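Local coordinates for protein yersinopine dehydrogenase (Yersinia pestis, PDB 6C4M) that catalyses the NADPH-dependent reductive condensation of pyruvate with a histidine-derived amino acid intermediate, the last step in making the metallophore yersinopine, at residues Leu248-Val259 with Leu314-Leu325. Sequence-based numbering, arbitrary orientation.
Sequences LAAERFSITNYV and LGVEEINLLRFL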
# COMPACT_ATOMS: atom_id res chain seq x y z
N LEU A 248 -1.90 33.34 10.99
CA LEU A 248 -2.55 32.03 11.01
C LEU A 248 -2.79 31.52 9.59
O LEU A 248 -2.69 30.31 9.34
CB LEU A 248 -3.86 32.14 11.76
CG LEU A 248 -4.45 31.05 12.65
CD1 LEU A 248 -3.42 30.22 13.45
CD2 LEU A 248 -5.40 31.76 13.59
N ALA A 249 -3.08 32.43 8.65
CA ALA A 249 -3.33 32.03 7.28
C ALA A 249 -2.09 31.50 6.58
O ALA A 249 -2.22 30.89 5.52
CB ALA A 249 -3.91 33.19 6.48
N ALA A 250 -0.90 31.74 7.13
CA ALA A 250 0.30 31.03 6.68
C ALA A 250 0.55 29.76 7.50
O ALA A 250 0.95 28.73 6.94
CB ALA A 250 1.53 31.93 6.77
N GLU A 251 0.32 29.84 8.82
CA GLU A 251 0.67 28.75 9.72
C GLU A 251 -0.19 27.51 9.46
O GLU A 251 0.21 26.39 9.77
CB GLU A 251 0.51 29.21 11.18
CG GLU A 251 1.53 30.26 11.63
CD GLU A 251 1.11 31.10 12.86
OE1 GLU A 251 -0.05 31.01 13.33
OE2 GLU A 251 1.96 31.89 13.35
N ARG A 252 -1.39 27.73 8.94
CA ARG A 252 -2.27 26.64 8.59
C ARG A 252 -1.63 25.69 7.59
O ARG A 252 -2.09 24.56 7.46
CB ARG A 252 -3.58 27.20 8.04
CG ARG A 252 -3.43 27.93 6.71
CD ARG A 252 -4.77 28.46 6.22
NE ARG A 252 -4.58 29.31 5.04
CZ ARG A 252 -5.37 29.33 3.96
NH1 ARG A 252 -6.45 28.56 3.90
NH2 ARG A 252 -5.07 30.13 2.95
N PHE A 253 -0.57 26.10 6.90
CA PHE A 253 0.18 25.25 5.99
C PHE A 253 1.38 24.55 6.65
O PHE A 253 2.38 24.27 5.97
CB PHE A 253 0.64 26.07 4.78
CG PHE A 253 -0.49 26.52 3.91
CD1 PHE A 253 -1.11 25.62 3.08
CD2 PHE A 253 -0.93 27.83 3.93
CE1 PHE A 253 -2.16 26.02 2.27
CE2 PHE A 253 -1.99 28.23 3.13
CZ PHE A 253 -2.60 27.33 2.29
N SER A 254 1.30 24.22 7.95
CA SER A 254 2.33 23.42 8.62
C SER A 254 1.98 21.93 8.51
O SER A 254 1.15 21.42 9.26
CB SER A 254 2.47 23.82 10.09
OG SER A 254 2.69 25.22 10.21
N ILE A 255 2.67 21.20 7.63
CA ILE A 255 2.29 19.82 7.34
C ILE A 255 2.30 18.96 8.61
O ILE A 255 1.41 18.12 8.80
CB ILE A 255 3.23 19.23 6.27
CG1 ILE A 255 2.78 17.80 5.89
CG2 ILE A 255 4.68 19.27 6.76
CD1 ILE A 255 3.58 17.19 4.79
N THR A 256 3.29 19.15 9.50
CA THR A 256 3.46 18.22 10.62
C THR A 256 2.31 18.30 11.60
O THR A 256 2.04 17.31 12.28
CB THR A 256 4.77 18.45 11.37
OG1 THR A 256 4.77 19.77 11.93
CG2 THR A 256 5.97 18.26 10.43
N ASN A 257 1.61 19.42 11.68
CA ASN A 257 0.45 19.46 12.56
C ASN A 257 -0.65 18.53 12.10
O ASN A 257 -1.44 18.05 12.92
CB ASN A 257 -0.11 20.87 12.66
CG ASN A 257 0.83 21.84 13.39
OD1 ASN A 257 1.95 22.08 12.94
ND2 ASN A 257 0.39 22.39 14.52
N TYR A 258 -0.74 18.28 10.79
CA TYR A 258 -1.76 17.40 10.22
C TYR A 258 -1.34 15.94 10.26
O TYR A 258 -2.17 15.07 10.54
CB TYR A 258 -2.06 17.80 8.76
CG TYR A 258 -2.68 19.16 8.63
CD1 TYR A 258 -4.05 19.33 8.74
CD2 TYR A 258 -1.89 20.29 8.42
CE1 TYR A 258 -4.63 20.60 8.61
CE2 TYR A 258 -2.46 21.56 8.30
CZ TYR A 258 -3.83 21.70 8.42
OH TYR A 258 -4.43 22.96 8.31
N VAL A 259 -0.08 15.65 9.96
CA VAL A 259 0.36 14.30 9.64
C VAL A 259 0.94 13.57 10.85
O VAL A 259 0.72 12.37 11.02
CB VAL A 259 1.38 14.35 8.49
CG1 VAL A 259 2.02 13.00 8.22
CG2 VAL A 259 0.70 14.87 7.26
N LEU A 314 -11.52 30.96 14.30
CA LEU A 314 -10.56 32.04 14.36
C LEU A 314 -10.63 32.98 13.17
O LEU A 314 -9.85 33.93 13.12
CB LEU A 314 -9.15 31.46 14.48
CG LEU A 314 -8.97 30.71 15.80
CD1 LEU A 314 -7.79 29.79 15.73
CD2 LEU A 314 -8.82 31.70 16.97
N GLY A 315 -11.54 32.74 12.22
CA GLY A 315 -11.70 33.61 11.07
C GLY A 315 -10.82 33.28 9.90
O GLY A 315 -10.55 34.15 9.06
N VAL A 316 -10.36 32.04 9.80
CA VAL A 316 -9.38 31.64 8.81
C VAL A 316 -9.94 30.44 8.06
O VAL A 316 -10.57 29.54 8.65
CB VAL A 316 -8.02 31.34 9.47
CG1 VAL A 316 -7.04 30.79 8.47
CG2 VAL A 316 -7.44 32.62 10.08
N GLU A 317 -9.79 30.48 6.74
CA GLU A 317 -10.24 29.40 5.89
C GLU A 317 -9.36 28.18 6.07
O GLU A 317 -8.13 28.30 6.21
CB GLU A 317 -10.23 29.85 4.42
CG GLU A 317 -11.37 30.77 4.04
CD GLU A 317 -12.64 30.00 3.66
OE1 GLU A 317 -12.70 28.77 3.92
OE2 GLU A 317 -13.58 30.61 3.10
N GLU A 318 -9.98 26.99 6.04
CA GLU A 318 -9.23 25.75 6.09
C GLU A 318 -8.50 25.52 4.78
O GLU A 318 -8.88 26.04 3.74
CB GLU A 318 -10.14 24.56 6.40
CG GLU A 318 -11.11 24.14 5.28
CD GLU A 318 -12.32 25.05 5.16
OE1 GLU A 318 -12.30 26.18 5.71
OE2 GLU A 318 -13.30 24.65 4.51
N ILE A 319 -7.42 24.74 4.85
CA ILE A 319 -6.71 24.31 3.64
C ILE A 319 -7.43 23.13 3.00
O ILE A 319 -8.33 22.53 3.60
CB ILE A 319 -5.25 23.94 3.96
CG1 ILE A 319 -5.16 22.60 4.70
CG2 ILE A 319 -4.60 25.05 4.79
CD1 ILE A 319 -3.73 22.14 4.95
N ASN A 320 -7.06 22.82 1.75
CA ASN A 320 -7.32 21.53 1.10
C ASN A 320 -6.16 20.61 1.43
O ASN A 320 -5.08 20.72 0.84
CB ASN A 320 -7.46 21.74 -0.41
CG ASN A 320 -7.70 20.41 -1.17
OD1 ASN A 320 -7.37 19.34 -0.67
ND2 ASN A 320 -8.23 20.51 -2.39
N LEU A 321 -6.38 19.70 2.39
CA LEU A 321 -5.28 18.87 2.88
C LEU A 321 -4.63 18.07 1.77
O LEU A 321 -3.40 18.04 1.64
CB LEU A 321 -5.78 17.95 3.99
CG LEU A 321 -4.74 16.95 4.49
CD1 LEU A 321 -3.50 17.64 5.07
CD2 LEU A 321 -5.38 16.02 5.52
N LEU A 322 -5.43 17.40 0.94
CA LEU A 322 -4.85 16.50 -0.05
C LEU A 322 -4.11 17.30 -1.14
O LEU A 322 -2.98 16.94 -1.52
CB LEU A 322 -5.94 15.59 -0.63
CG LEU A 322 -5.45 14.52 -1.60
CD1 LEU A 322 -4.36 13.61 -1.00
CD2 LEU A 322 -6.60 13.69 -2.21
N ARG A 323 -4.68 18.42 -1.59
CA ARG A 323 -3.96 19.29 -2.53
C ARG A 323 -2.64 19.78 -1.93
O ARG A 323 -1.61 19.79 -2.61
CB ARG A 323 -4.82 20.50 -2.94
CG ARG A 323 -4.17 21.43 -4.04
CD ARG A 323 -4.59 22.92 -3.89
NE ARG A 323 -4.17 23.36 -2.58
CZ ARG A 323 -2.92 23.60 -2.22
NH1 ARG A 323 -1.92 23.52 -3.11
NH2 ARG A 323 -2.66 23.93 -0.97
N PHE A 324 -2.67 20.20 -0.66
CA PHE A 324 -1.45 20.65 0.02
C PHE A 324 -0.41 19.54 0.07
O PHE A 324 0.75 19.75 -0.29
CB PHE A 324 -1.81 21.13 1.43
CG PHE A 324 -0.61 21.49 2.29
CD1 PHE A 324 0.17 22.61 2.00
CD2 PHE A 324 -0.31 20.75 3.43
CE1 PHE A 324 1.26 22.96 2.80
CE2 PHE A 324 0.77 21.09 4.24
CZ PHE A 324 1.55 22.21 3.93
N LEU A 325 -0.81 18.35 0.53
CA LEU A 325 0.14 17.24 0.59
C LEU A 325 0.73 16.93 -0.77
O LEU A 325 1.94 16.70 -0.90
CB LEU A 325 -0.53 15.99 1.14
CG LEU A 325 -1.07 16.06 2.55
CD1 LEU A 325 -1.88 14.78 2.89
CD2 LEU A 325 0.06 16.25 3.55
O HOH W 1 -6.84 23.56 7.53
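Ile319 sits between two aromatic side chains, and its branching at CB lets one residue serve both. Its CG2 lies over one face of the Phe253 ring, 4.0 Å from the ring centroid, in a CH-pi contact. CG1 is set between the backbone N and carbonyl carbon (chi1 74°), which sends CD1 the other way, to 3.5 Å from Tyr258 CZ. Tyrosine suits this place: its ring gives apolar surface to Ile319 CD1 and Leu321 CD1, while OH lies 3.0 Å from Arg252 O and shares a water with Ile319 N. The flat Phe253 ring also turns its edge to Phe324 CD1, the two planes 49° apart, and Phe324 in turn lays an edge against Ile255 CA. Arg252 is long enough to pack its methylenes on Ile319 CG2 and still reach backbone carbonyls: NE bonds fairly straight to Ala249 O (2.9 Å, 164°), fixing the guanidinium, whereas NH1 bonds weakly to Glu317 O. Val316 closes the other end against Leu248 and Ala249. After the Schellman motif at Gly315, extended residues 316-319 pack along the turn joining helices 247-251 and 255-264, until Asn320 N-caps helix 321-329, accepting from Arg323 N. This lies in the enzyme's helical part; Val259, at one end, adjoins His260, the inferred proton donor/acceptor.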